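Local coordinates for protein mirolysin (Tannerella forsythia, PDB 6R7V) that is a zinc metallopeptidase of the pappalysin family of metzincins, held here as a latent zymogen, and probably cleaves peptide bonds in proteins, at residues Q60-A65 / I184-F189; I68-V73 / R203-A208; R150-W155 / H207-W212. The protein carries 1 engineered substitution. One frame throughout, in Å; residues are numbered along the deposited sequence.

In the fold
Interaction 1 joins the loop before helix 64-77 to the one after strand 182-185, interaction 2 packs helices 64-77 and 203-212 on each other, and interaction 3 sets helix 203-212 on strand 152-157. Interactions 1 and 2 share helix 64-77, their centres about 11 Å apart, and meet where Phe-189 CZ lies 3.6 Å from Gln-70 CG. Interactions 2 and 3, about 10 Å apart between centres, share His-207 and Ala-208; interaction 3 adds the zinc ligand His-211. Interactions 1 and 3, with centres about 15 Å apart, are joined through neighbouring parallel strands 182-185 and 152-157. Interaction 1 lies farther from the metal-bearing helix, which itself takes part in interactions 2 and 3.

Interaction 1 (Q60-A65 / I184-F189); sequences QNISDA and IHYKHF
Gln-60 and Ile-62 meet Tyr-186 and Phe-189 in a buried, mainly apolar contact between two loops, one leading into helix 64-77 and the other leaving the end of strand 182-185. Gln-60 lies over one face of the Tyr-186 ring: its CG stands 3.6 Å from the ring centroid, 11° off the normal, a CH-pi contact above the middle of the ring. On the opposite face sits CG of Lys-187, displaced toward the rim, so the phenol is sandwiched between two aliphatic chains.

Beyond CG the extended Gln-60 chain lifts off the face and carries the amide toward the hydroxyl end of the ring, with the amide plane turned 53° from the ring plane. Its NE2 gives a hydrogen bond to a water 3.0 Å away, and the Tyr-186 OH lies 2.7 Å from the same water, which bridges the two polar ends. The other amide atom, OE1, accepts from the backbone N of Asn-56, and these two bonds probably hold the amide's rotation.

Ile-62 uses its two branches separately. CG2 comes to the edge of the Tyr-186 ring and packs 4.3 Å from CB of Tyr-186, while CD1 reaches CD1 of Phe-189 at 3.6 Å, the two side chains crossing at about a right angle. The chi1 of 63° sets CG1 between the backbone N and the carbonyl carbon, and an extended chi2 then carries CD1 on to Phe-189. Val-156 of strand 152-157 and Ile-67 of helix 64-77 add to this cluster.

Nearby, Lys-187 N donates to His-185 ND1 (3.0 Å), with the donor in the imidazole plane. Ser-63 takes the N-cap position of helix 64-77, its OG bonded to the N of Gln-66. An N-capped helix-entry loop is thus packed on the loop after a strand of the mixed sheet in this metzincin catalytic domain.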
loop_
_atom_site.group_PDB
_atom_site.type_symbol
_atom_site.label_atom_id
_atom_site.label_comp_id
_atom_site.label_asym_id
_atom_site.label_seq_id
_atom_site.Cartn_x
_atom_site.Cartn_y
_atom_site.Cartn_z
ATOM N N GLN A 60 -12.481 3.528 17.877
ATOM C CA GLN A 60 -11.253 3.776 17.131
ATOM C C GLN A 60 -10.028 3.104 17.759
ATOM O O GLN A 60 -8.990 2.921 17.102
ATOM C CB GLN A 60 -11.020 5.283 17.018
ATOM C CG GLN A 60 -12.026 5.931 16.090
ATOM C CD GLN A 60 -12.080 7.421 16.206
ATOM O OE1 GLN A 60 -11.151 8.064 16.703
ATOM N NE2 GLN A 60 -13.152 8.022 15.703
ATOM N N ASN A 61 -10.150 2.707 19.021
ATOM C CA ASN A 61 -9.063 2.043 19.740
ATOM C C ASN A 61 -9.143 0.549 19.479
ATOM O O ASN A 61 -9.517 -0.230 20.344
ATOM C CB ASN A 61 -9.209 2.364 21.221
ATOM C CG ASN A 61 -7.986 2.107 22.037
ATOM O OD1 ASN A 61 -6.901 1.804 21.526
ATOM N ND2 ASN A 61 -8.151 2.225 23.358
ATOM N N ILE A 62 -8.777 0.141 18.262
ATOM C CA ILE A 62 -8.939 -1.239 17.804
ATOM C C ILE A 62 -8.001 -2.215 18.524
ATOM O O ILE A 62 -6.918 -1.843 18.953
ATOM C CB ILE A 62 -8.816 -1.346 16.262
ATOM C CG1 ILE A 62 -7.405 -0.929 15.784
ATOM C CG2 ILE A 62 -9.923 -0.495 15.600
ATOM C CD1 ILE A 62 -7.093 -1.422 14.337
ATOM N N SER A 63 -8.417 -3.480 18.602
ATOM C CA SER A 63 -7.731 -4.513 19.371
ATOM C C SER A 63 -6.379 -4.933 18.788
ATOM O O SER A 63 -6.118 -4.805 17.580
ATOM C CB SER A 63 -8.622 -5.743 19.524
ATOM O OG SER A 63 -8.708 -6.488 18.314
ATOM N N ASP A 64 -5.510 -5.455 19.661
ATOM C CA ASP A 64 -4.222 -5.979 19.230
ATOM C C ASP A 64 -4.461 -7.126 18.223
ATOM O O ASP A 64 -3.762 -7.203 17.202
ATOM C CB ASP A 64 -3.425 -6.517 20.432
ATOM C CG ASP A 64 -2.753 -5.502 21.338
ATOM O OD1 ASP A 64 -2.081 -5.928 22.297
ATOM O OD2 ASP A 64 -2.891 -4.277 21.078
ATOM N N ALA A 65 -5.478 -8.003 18.498
ATOM C CA ALA A 65 -5.834 -9.126 17.611
ATOM C C ALA A 65 -6.235 -8.594 16.240
ATOM O O ALA A 65 -5.862 -9.200 15.241
ATOM C CB ALA A 65 -6.960 -9.973 18.208
ATOM N N ILE A 184 -4.568 4.122 7.332
ATOM C CA ILE A 184 -5.747 3.323 7.053
ATOM C C ILE A 184 -6.898 3.714 7.964
ATOM O O ILE A 184 -6.699 3.884 9.170
ATOM C CB ILE A 184 -5.439 1.797 7.199
ATOM C CG1 ILE A 184 -4.156 1.316 6.441
ATOM C CG2 ILE A 184 -6.675 0.935 6.735
ATOM C CD1 ILE A 184 -4.299 1.459 4.852
ATOM N N HIS A 185 -8.123 3.736 7.424
ATOM C CA HIS A 185 -9.309 4.012 8.247
ATOM C C HIS A 185 -9.478 2.869 9.219
ATOM O O HIS A 185 -9.428 1.706 8.815
ATOM C CB HIS A 185 -10.521 4.104 7.317
ATOM C CG HIS A 185 -11.738 4.702 7.942
ATOM N ND1 HIS A 185 -12.319 4.155 9.064
ATOM C CD2 HIS A 185 -12.397 5.835 7.612
ATOM C CE1 HIS A 185 -13.339 4.950 9.366
ATOM N NE2 HIS A 185 -13.413 5.989 8.540
ATOM N N TYR A 186 -9.725 3.176 10.486
ATOM C CA TYR A 186 -9.857 2.158 11.540
ATOM C C TYR A 186 -10.948 1.137 11.250
ATOM O O TYR A 186 -10.845 0.010 11.736
ATOM C CB TYR A 186 -10.088 2.829 12.905
ATOM C CG TYR A 186 -11.497 3.324 13.151
ATOM C CD1 TYR A 186 -11.929 4.555 12.655
ATOM C CD2 TYR A 186 -12.409 2.559 13.875
ATOM C CE1 TYR A 186 -13.239 4.998 12.845
ATOM C CE2 TYR A 186 -13.719 2.987 14.065
ATOM C CZ TYR A 186 -14.125 4.214 13.563
ATOM O OH TYR A 186 -15.403 4.661 13.793
ATOM N N LYS A 187 -12.010 1.526 10.525
ATOM C CA LYS A 187 -13.084 0.575 10.278
ATOM C C LYS A 187 -12.690 -0.465 9.250
ATOM O O LYS A 187 -13.472 -1.394 9.015
ATOM C CB LYS A 187 -14.336 1.313 9.772
ATOM C CG LYS A 187 -15.080 2.106 10.810
ATOM C CD LYS A 187 -16.193 2.884 10.125
ATOM C CE LYS A 187 -17.002 3.671 11.115
ATOM N NZ LYS A 187 -17.986 4.546 10.424
ATOM N N HIS A 188 -11.537 -0.308 8.576
ATOM C CA HIS A 188 -11.190 -1.215 7.489
ATOM C C HIS A 188 -9.760 -1.718 7.649
ATOM O O HIS A 188 -9.031 -1.872 6.668
ATOM C CB HIS A 188 -11.419 -0.489 6.149
ATOM C CG HIS A 188 -12.835 0.018 6.036
ATOM N ND1 HIS A 188 -13.897 -0.857 5.975
ATOM C CD2 HIS A 188 -13.322 1.285 6.033
ATOM C CE1 HIS A 188 -14.996 -0.112 5.928
ATOM N NE2 HIS A 188 -14.704 1.182 5.958
ATOM N N PHE A 189 -9.370 -1.957 8.904
ATOM C CA PHE A 189 -8.059 -2.453 9.273
ATOM C C PHE A 189 -8.215 -3.824 9.850
ATOM O O PHE A 189 -9.059 -4.036 10.736
ATOM C CB PHE A 189 -7.365 -1.502 10.277
ATOM C CG PHE A 189 -5.874 -1.665 10.359
ATOM C CD1 PHE A 189 -5.290 -2.378 11.401
ATOM C CD2 PHE A 189 -5.049 -1.178 9.347
ATOM C CE1 PHE A 189 -3.900 -2.530 11.465
ATOM C CE2 PHE A 189 -3.670 -1.354 9.404
ATOM C CZ PHE A 189 -3.100 -1.983 10.486
HETATM O O HOH W 1 -15.580 7.345 14.017
#

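Interaction 2 (I68-V73 / R203-A208); sequences ISQIQV and RTATHA. Engineered in segment 203-208: Ala-208 (natural residue Glu). With ZN (zinc ion), chain D.
Gln-70 OE1 is gripped by two partners: a water 2.7 Å from OE1 bonds to it, and the backbone N of Gly-190 bonds to it as well. That water also accepts from Ala-205 N at 2.9 Å, linking the glutamine to the first turn of helix 203-212. The other amide atom, NE2, bonds to the O of Gly-202, just ahead of that helix. With both ends of the amide engaged, its flat group is held against the methyl of Ala-205, whose CB lies 3.5 Å from Gln-70 NE2. The chain reaches this place because CG is anti to the backbone N (chi1 -179°) and then bends at chi2, 63°.

One turn on, Val-73 CG1 touches Thr-206 OG1 at 3.9 Å and approaches Arg-203 NE at 4.3 Å. Both polar groups are already satisfied by Asp-77 OD2, which accepts from Thr-206 and forms a salt bridge with Arg-203; Asp-84 takes a further arm of the guanidinium.

The axes of segments 68-73 and 203-208 approach to 9.6 Å, crossing at -53°. On the far side of helix 203-212, His-207 NE2 binds zinc, placing this packing behind the metal helix of the metzincin catalytic domain.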
loop_
_atom_site.group_PDB
_atom_site.type_symbol
_atom_site.label_atom_id
_atom_site.label_comp_id
_atom_site.label_asym_id
_atom_site.label_seq_id
_atom_site.Cartn_x
_atom_site.Cartn_y
_atom_site.Cartn_z
ATOM N N ILE A 68 -2.901 -7.634 14.547
ATOM C CA ILE A 68 -2.149 -8.833 14.162
ATOM C C ILE A 68 -2.803 -9.485 12.926
ATOM O O ILE A 68 -2.090 -9.957 12.032
ATOM C CB ILE A 68 -2.132 -9.771 15.390
ATOM C CG1 ILE A 68 -1.200 -9.174 16.476
ATOM C CG2 ILE A 68 -1.750 -11.246 15.028
ATOM C CD1 ILE A 68 -1.364 -9.809 17.845
ATOM N N SER A 69 -4.143 -9.473 12.854
ATOM C CA SER A 69 -4.799 -10.038 11.679
ATOM C C SER A 69 -4.423 -9.242 10.427
ATOM O O SER A 69 -4.284 -9.852 9.368
ATOM C CB SER A 69 -6.311 -10.099 11.839
ATOM O OG SER A 69 -6.971 -8.864 11.638
ATOM N N GLN A 70 -4.192 -7.919 10.531
ATOM C CA GLN A 70 -3.772 -7.173 9.349
ATOM C C GLN A 70 -2.372 -7.574 8.895
ATOM O O GLN A 70 -2.109 -7.673 7.679
ATOM C CB GLN A 70 -3.817 -5.660 9.615
ATOM C CG GLN A 70 -3.416 -4.831 8.384
ATOM C CD GLN A 70 -4.389 -5.040 7.241
ATOM O OE1 GLN A 70 -5.502 -4.524 7.282
ATOM N NE2 GLN A 70 -4.013 -5.753 6.194
ATOM N N ILE A 71 -1.467 -7.810 9.853
ATOM C CA ILE A 71 -0.114 -8.227 9.507
ATOM C C ILE A 71 -0.172 -9.598 8.833
ATOM O O ILE A 71 0.550 -9.839 7.845
ATOM C CB ILE A 71 0.783 -8.228 10.754
ATOM C CG1 ILE A 71 0.772 -6.834 11.403
ATOM C CG2 ILE A 71 2.232 -8.624 10.367
ATOM C CD1 ILE A 71 1.193 -5.626 10.477
ATOM N N GLN A 72 -1.074 -10.466 9.327
ATOM C CA GLN A 72 -1.291 -11.790 8.708
ATOM C C GLN A 72 -1.717 -11.645 7.240
ATOM O O GLN A 72 -1.159 -12.313 6.358
ATOM C CB GLN A 72 -2.360 -12.554 9.481
ATOM C CG GLN A 72 -2.562 -13.973 8.963
ATOM C CD GLN A 72 -3.669 -14.714 9.680
ATOM O OE1 GLN A 72 -4.585 -14.124 10.274
ATOM N NE2 GLN A 72 -3.610 -16.033 9.624
ATOM N N VAL A 73 -2.665 -10.734 6.974
ATOM C CA VAL A 73 -3.134 -10.518 5.603
ATOM C C VAL A 73 -1.992 -10.005 4.713
ATOM O O VAL A 73 -1.838 -10.487 3.579
ATOM C CB VAL A 73 -4.322 -9.527 5.599
ATOM C CG1 VAL A 73 -4.644 -9.051 4.171
ATOM C CG2 VAL A 73 -5.577 -10.153 6.221
ATOM N N ARG A 203 -7.677 -5.768 2.751
ATOM C CA ARG A 203 -7.060 -5.397 1.474
ATOM C C ARG A 203 -6.873 -3.893 1.303
ATOM O O ARG A 203 -6.161 -3.487 0.392
ATOM C CB ARG A 203 -7.821 -5.983 0.268
ATOM C CG ARG A 203 -7.260 -7.316 -0.186
ATOM C CD ARG A 203 -7.374 -8.428 0.853
ATOM N NE ARG A 203 -6.634 -9.612 0.409
ATOM C CZ ARG A 203 -7.191 -10.636 -0.223
ATOM N NH1 ARG A 203 -8.488 -10.619 -0.523
ATOM N NH2 ARG A 203 -6.449 -11.668 -0.607
ATOM N N THR A 204 -7.496 -3.051 2.115
ATOM C CA THR A 204 -7.226 -1.613 2.034
ATOM C C THR A 204 -5.725 -1.410 2.313
ATOM O O THR A 204 -5.038 -0.673 1.590
ATOM C CB THR A 204 -8.128 -0.806 2.983
ATOM O OG1 THR A 204 -9.489 -1.058 2.614
ATOM C CG2 THR A 204 -7.857 0.680 2.902
ATOM N N ALA A 205 -5.195 -2.099 3.329
ATOM C CA ALA A 205 -3.758 -1.949 3.596
ATOM C C ALA A 205 -2.903 -2.648 2.547
ATOM O O ALA A 205 -1.839 -2.138 2.240
ATOM C CB ALA A 205 -3.413 -2.476 4.991
ATOM N N THR A 206 -3.344 -3.805 1.995
ATOM C CA THR A 206 -2.540 -4.421 0.923
ATOM C C THR A 206 -2.386 -3.445 -0.233
ATOM O O THR A 206 -1.268 -3.244 -0.745
ATOM C CB THR A 206 -3.228 -5.708 0.421
ATOM O OG1 THR A 206 -3.220 -6.614 1.536
ATOM C CG2 THR A 206 -2.462 -6.378 -0.726
ATOM N N HIS A 207 -3.507 -2.790 -0.608
ATOM C CA HIS A 207 -3.518 -1.812 -1.692
ATOM C C HIS A 207 -2.597 -0.611 -1.349
ATOM O O HIS A 207 -1.793 -0.188 -2.195
ATOM C CB HIS A 207 -4.977 -1.381 -1.872
ATOM C CG HIS A 207 -5.214 -0.280 -2.849
ATOM N ND1 HIS A 207 -5.779 -0.527 -4.087
ATOM C CD2 HIS A 207 -5.017 1.053 -2.710
ATOM C CE1 HIS A 207 -5.900 0.657 -4.661
ATOM N NE2 HIS A 207 -5.429 1.634 -3.871
ATOM N N ALA A 208 -2.723 -0.060 -0.123
ATOM C CA ALA A 208 -1.919 1.109 0.277
ATOM C C ALA A 208 -0.455 0.760 0.322
ATOM O O ALA A 208 0.380 1.572 -0.093
ATOM C CB ALA A 208 -2.361 1.610 1.641
HETATM ZN ZN ZN D . -4.975 3.572 -4.218
HETATM O O HOH W 2 -6.854 -3.046 5.463
#

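Interaction 3 (R150-W155 / H207-W212); sequences RYLNIW and HAVGHW. Engineered in segment 207-212: Ala-208 (natural residue Glu). With ZN (zinc ion), chain D.
Leu-152 lies over one face of the Trp-212 indole, and the two side chains approach each other at a slant. Its CD1 sits above the six-membered ring, 3.7 Å from the centroid and 14° off the normal, making a CH-pi contact, with CE2 the nearest ring atom to it at 3.6 Å. CB of Leu-152 covers the far rim of the benzo ring, 3.8 Å from CH2 of Trp-212. The second methyl, CD2, turns to the helix and meets Val-209 CG2 at 4.3 Å, so one leucine spans both residues. Trp-212 has CG anti to the backbone N, chi1 -179°, which swings the indole out from the helix toward strand 152-157; its NE1 is hydrogen-bonded to Asp-180.

The other side of the same helix carries the metal: His-211 NE2 binds zinc at 2.0 Å, joining His-207, with His-217 and Cys-6 completing the site. His-211 ND1 bonds to the O of Leu-215, which probably helps to orient the imidazole.

Helix 203-212 thus packs on the sheet, with Leu-152 also touching Ile-47 of strand 45-55, Trp-212 and the engineered Ala-208 (Glu in the natural sequence) resting on Val-182 of strand 182-185, and Val-209 meeting Phe-78 just past helix 64-77.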
loop_
_atom_site.group_PDB
_atom_site.type_symbol
_atom_site.label_atom_id
_atom_site.label_comp_id
_atom_site.label_asym_id
_atom_site.label_seq_id
_atom_site.Cartn_x
_atom_site.Cartn_y
_atom_site.Cartn_z
ATOM N N ARG A 150 13.945 2.823 8.664
ATOM C CA ARG A 150 14.003 1.503 9.268
ATOM C C ARG A 150 12.659 0.835 9.487
ATOM O O ARG A 150 12.632 -0.392 9.591
ATOM C CB ARG A 150 14.721 1.597 10.609
ATOM C CG ARG A 150 16.198 1.956 10.393
ATOM C CD ARG A 150 16.974 2.075 11.668
ATOM N NE ARG A 150 18.047 3.046 11.467
ATOM C CZ ARG A 150 18.938 3.391 12.386
ATOM N NH1 ARG A 150 18.919 2.823 13.585
ATOM N NH2 ARG A 150 19.859 4.303 12.114
ATOM N N TYR A 151 11.588 1.601 9.621
ATOM C CA TYR A 151 10.268 1.030 9.884
ATOM C C TYR A 151 9.273 1.486 8.871
ATOM O O TYR A 151 9.286 2.644 8.441
ATOM C CB TYR A 151 9.722 1.524 11.261
ATOM C CG TYR A 151 10.635 1.269 12.442
ATOM C CD1 TYR A 151 10.471 0.141 13.248
ATOM C CD2 TYR A 151 11.588 2.215 12.833
ATOM C CE1 TYR A 151 11.262 -0.061 14.378
ATOM C CE2 TYR A 151 12.346 2.047 13.990
ATOM C CZ TYR A 151 12.188 0.901 14.753
ATOM O OH TYR A 151 12.976 0.722 15.857
ATOM N N LEU A 152 8.348 0.583 8.530
ATOM C CA LEU A 152 7.126 0.978 7.832
ATOM C C LEU A 152 6.150 1.408 8.906
ATOM O O LEU A 152 5.771 0.617 9.774
ATOM C CB LEU A 152 6.525 -0.143 6.973
ATOM C CG LEU A 152 5.021 -0.013 6.582
ATOM C CD1 LEU A 152 4.751 1.214 5.679
ATOM C CD2 LEU A 152 4.521 -1.245 5.844
ATOM N N ASN A 153 5.731 2.675 8.829
ATOM C CA ASN A 153 4.755 3.260 9.741
ATOM C C ASN A 153 3.360 3.170 9.147
ATOM O O ASN A 153 3.136 3.663 8.028
ATOM C CB ASN A 153 5.075 4.726 9.993
ATOM C CG ASN A 153 6.309 4.954 10.802
ATOM O OD1 ASN A 153 6.257 5.216 12.013
ATOM N ND2 ASN A 153 7.456 4.852 10.168
ATOM N N ILE A 154 2.444 2.518 9.874
ATOM C CA ILE A 154 1.059 2.396 9.470
ATOM C C ILE A 154 0.209 3.091 10.504
ATOM O O ILE A 154 0.159 2.613 11.656
ATOM C CB ILE A 154 0.602 0.938 9.319
ATOM C CG1 ILE A 154 1.492 0.136 8.337
ATOM C CG2 ILE A 154 -0.871 0.937 8.889
ATOM C CD1 ILE A 154 1.049 -1.381 8.200
ATOM N N TRP A 155 -0.412 4.226 10.146
ATOM C CA TRP A 155 -1.272 4.941 11.087
ATOM C C TRP A 155 -2.685 4.463 10.885
ATOM O O TRP A 155 -3.099 4.270 9.728
ATOM C CB TRP A 155 -1.184 6.453 10.850
ATOM C CG TRP A 155 0.089 7.078 11.293
ATOM C CD1 TRP A 155 0.302 7.730 12.474
ATOM C CD2 TRP A 155 1.269 7.288 10.497
ATOM N NE1 TRP A 155 1.576 8.265 12.500
ATOM C CE2 TRP A 155 2.203 7.975 11.306
ATOM C CE3 TRP A 155 1.657 6.905 9.193
ATOM C CZ2 TRP A 155 3.462 8.362 10.826
ATOM C CZ3 TRP A 155 2.919 7.252 8.738
ATOM C CH2 TRP A 155 3.793 8.009 9.531
ATOM N N HIS A 207 -3.507 -2.790 -0.608
ATOM C CA HIS A 207 -3.518 -1.812 -1.692
ATOM C C HIS A 207 -2.597 -0.611 -1.349
ATOM O O HIS A 207 -1.793 -0.188 -2.195
ATOM C CB HIS A 207 -4.977 -1.381 -1.872
ATOM C CG HIS A 207 -5.214 -0.280 -2.849
ATOM N ND1 HIS A 207 -5.779 -0.527 -4.087
ATOM C CD2 HIS A 207 -5.017 1.053 -2.710
ATOM C CE1 HIS A 207 -5.900 0.657 -4.661
ATOM N NE2 HIS A 207 -5.429 1.634 -3.871
ATOM N N ALA A 208 -2.723 -0.060 -0.123
ATOM C CA ALA A 208 -1.919 1.109 0.277
ATOM C C ALA A 208 -0.455 0.760 0.322
ATOM O O ALA A 208 0.380 1.572 -0.093
ATOM C CB ALA A 208 -2.361 1.610 1.641
ATOM N N VAL A 209 -0.114 -0.417 0.868
ATOM C CA VAL A 209 1.299 -0.835 0.930
ATOM C C VAL A 209 1.829 -1.007 -0.518
ATOM O O VAL A 209 2.989 -0.664 -0.778
ATOM C CB VAL A 209 1.488 -2.100 1.826
ATOM C CG1 VAL A 209 2.901 -2.670 1.732
ATOM C CG2 VAL A 209 1.138 -1.782 3.276
ATOM N N GLY A 210 0.971 -1.458 -1.452
ATOM C CA GLY A 210 1.369 -1.508 -2.855
ATOM C C GLY A 210 1.811 -0.129 -3.323
ATOM O O GLY A 210 2.852 -0.011 -3.954
ATOM N N HIS A 211 1.042 0.957 -3.009
ATOM C CA HIS A 211 1.512 2.325 -3.371
ATOM C C HIS A 211 2.825 2.711 -2.671
ATOM O O HIS A 211 3.689 3.331 -3.294
ATOM C CB HIS A 211 0.476 3.375 -2.994
ATOM C CG HIS A 211 -0.835 3.321 -3.736
ATOM N ND1 HIS A 211 -0.904 3.383 -5.120
ATOM C CD2 HIS A 211 -2.091 3.356 -3.243
ATOM C CE1 HIS A 211 -2.199 3.448 -5.421
ATOM N NE2 HIS A 211 -2.941 3.459 -4.334
ATOM N N TRP A 212 2.962 2.364 -1.385
ATOM C CA TRP A 212 4.213 2.661 -0.669
ATOM C C TRP A 212 5.416 1.933 -1.325
ATOM O O TRP A 212 6.570 2.388 -1.192
ATOM C CB TRP A 212 3.991 2.238 0.787
ATOM C CG TRP A 212 5.147 2.473 1.699
ATOM C CD1 TRP A 212 5.548 3.664 2.241
ATOM C CD2 TRP A 212 6.014 1.476 2.219
ATOM N NE1 TRP A 212 6.644 3.466 3.040
ATOM C CE2 TRP A 212 6.983 2.133 3.012
ATOM C CE3 TRP A 212 6.097 0.090 2.054
ATOM C CZ2 TRP A 212 7.995 1.431 3.688
ATOM C CZ3 TRP A 212 7.099 -0.601 2.710
ATOM C CH2 TRP A 212 8.059 0.072 3.487
HETATM ZN ZN ZN D . -4.975 3.572 -4.218
#